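Local structure of esterase (Pseudomonas putida, 1ZOI) at residues V4-K7 against Q11-Y14. The protein probably hydrolyses ester bonds stereoselectively, as an alpha/beta hydrolase-fold esterase linked to the synthesis of D-beta-acetylthioisobutyric acid. Residues are numbered along the deposited sequence; the frame is centred on the assembly and turned at random.
Sequences VTTK and QIFY
Val4 and Ile12 form an antiparallel hydrogen-bonded pair in which each backbone serves the other as donor and acceptor. Ile12 N reaches Val4 O at 2.9 Å in an essentially straight bond. The return bond, Val4 N to Ile12 O at 3.0 Å, is more bent, with an N-H···O angle of 149°. Thr5 and Gln11 make up the adjoining non-hydrogen-bonded pair, and here the side chains supply the polar link: Thr5 OG1 donates to Gln11 OE1, although the 2.5 Å separation is shorter than usual and its exact length is doubtful. A bend in the glutamine chain at chi2 (-61°) turns its amide toward the Thr5 side chain.

Val4 and Ile12 share the opposite face of the hairpin. Their side chains extend in the same direction, with CG1 of the valine 3.7 Å from CB of the isoleucine. Just beyond the strand end, the Thr6 methyl CG2 meets Ile12 CG1 at 3.7 Å, the two side chains crossing nearly at right angles, while Thr6 OG1 is engaged within the turn by Asp8 and the backbone N of Val10. Val4 N lies at the edge of the Tyr14 ring, in its plane, 4.0 Å from CE1, and the valine CB is a looser apolar neighbour of that carbon. Helix 72-86 touches Val4, Thr6, Ile12 and Tyr14 through His85, Asp78, Val82 and Leu86 respectively. Together the strands build the N-terminal beta hairpin that opens the antiparallel edge of the central sheet in this alpha/beta hydrolase fold.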
loop_
_atom_site.group_PDB
_atom_site.type_symbol
_atom_site.label_atom_id
_atom_site.label_comp_id
_atom_site.label_asym_id
_atom_site.label_seq_id
_atom_site.Cartn_x
_atom_site.Cartn_y
_atom_site.Cartn_z
ATOM N N VAL A 4 -11.631 -0.310 15.011
ATOM C CA VAL A 4 -12.769 -0.555 15.880
ATOM C C VAL A 4 -13.497 -1.730 15.241
ATOM O O VAL A 4 -13.542 -1.847 14.018
ATOM C CB VAL A 4 -13.728 0.662 15.992
ATOM C CG1 VAL A 4 -14.271 1.051 14.628
ATOM C CG2 VAL A 4 -14.875 0.323 16.938
ATOM N N THR A 5 -14.031 -2.624 16.065
ATOM C CA THR A 5 -14.765 -3.769 15.550
ATOM C C THR A 5 -16.248 -3.441 15.615
ATOM O O THR A 5 -16.759 -3.044 16.665
ATOM C CB THR A 5 -14.496 -5.038 16.386
ATOM O OG1 THR A 5 -13.098 -5.347 16.348
ATOM C CG2 THR A 5 -15.287 -6.216 15.834
ATOM N N THR A 6 -16.935 -3.594 14.488
ATOM C CA THR A 6 -18.363 -3.309 14.419
ATOM C C THR A 6 -19.175 -4.458 15.001
ATOM O O THR A 6 -18.631 -5.524 15.302
ATOM C CB THR A 6 -18.825 -3.112 12.974
ATOM O OG1 THR A 6 -18.621 -4.330 12.252
ATOM C CG2 THR A 6 -18.047 -1.987 12.305
ATOM N N LYS A 7 -20.480 -4.232 15.144
ATOM C CA LYS A 7 -21.388 -5.242 15.679
ATOM C C LYS A 7 -21.314 -6.503 14.832
ATOM O O LYS A 7 -21.360 -7.616 15.359
ATOM C CB LYS A 7 -22.835 -4.743 15.655
ATOM C CG LYS A 7 -23.065 -3.363 16.239
ATOM C CD LYS A 7 -24.509 -2.921 16.010
ATOM C CE LYS A 7 -24.874 -2.959 14.526
ATOM N NZ LYS A 7 -26.269 -2.501 14.258
ATOM N N GLN A 11 -13.670 -4.864 10.712
ATOM C CA GLN A 11 -12.613 -4.027 11.274
ATOM C C GLN A 11 -12.605 -2.728 10.485
ATOM O O GLN A 11 -12.350 -2.731 9.277
ATOM C CB GLN A 11 -11.243 -4.695 11.141
ATOM C CG GLN A 11 -11.042 -5.926 12.007
ATOM C CD GLN A 11 -11.169 -5.620 13.487
ATOM O OE1 GLN A 11 -12.188 -5.920 14.108
ATOM N NE2 GLN A 11 -10.134 -5.009 14.056
ATOM N N ILE A 12 -12.894 -1.624 11.168
ATOM C CA ILE A 12 -12.920 -0.311 10.535
ATOM C C ILE A 12 -11.687 0.465 10.961
ATOM O O ILE A 12 -11.488 0.725 12.149
ATOM C CB ILE A 12 -14.166 0.498 10.958
ATOM C CG1 ILE A 12 -15.443 -0.189 10.451
ATOM C CG2 ILE A 12 -14.055 1.940 10.445
ATOM C CD1 ILE A 12 -15.596 -0.216 8.945
ATOM N N PHE A 13 -10.864 0.833 9.985
ATOM C CA PHE A 13 -9.653 1.592 10.253
ATOM C C PHE A 13 -10.005 3.065 10.359
ATOM O O PHE A 13 -10.883 3.543 9.650
ATOM C CB PHE A 13 -8.656 1.416 9.106
ATOM C CG PHE A 13 -7.458 2.315 9.211
ATOM C CD1 PHE A 13 -6.338 1.917 9.927
ATOM C CD2 PHE A 13 -7.477 3.587 8.643
ATOM C CE1 PHE A 13 -5.250 2.770 10.084
ATOM C CE2 PHE A 13 -6.397 4.454 8.794
ATOM C CZ PHE A 13 -5.277 4.042 9.519
ATOM N N TYR A 14 -9.327 3.787 11.242
ATOM C CA TYR A 14 -9.581 5.216 11.353
ATOM C C TYR A 14 -8.360 5.977 11.830
ATOM O O TYR A 14 -7.427 5.398 12.399
ATOM C CB TYR A 14 -10.751 5.520 12.301
ATOM C CG TYR A 14 -10.501 5.138 13.745
ATOM C CD1 TYR A 14 -10.844 3.874 14.217
ATOM C CD2 TYR A 14 -9.889 6.030 14.631
ATOM C CE1 TYR A 14 -10.590 3.502 15.531
ATOM C CE2 TYR A 14 -9.625 5.666 15.954
ATOM C CZ TYR A 14 -9.981 4.396 16.392
ATOM O OH TYR A 14 -9.733 4.014 17.689
#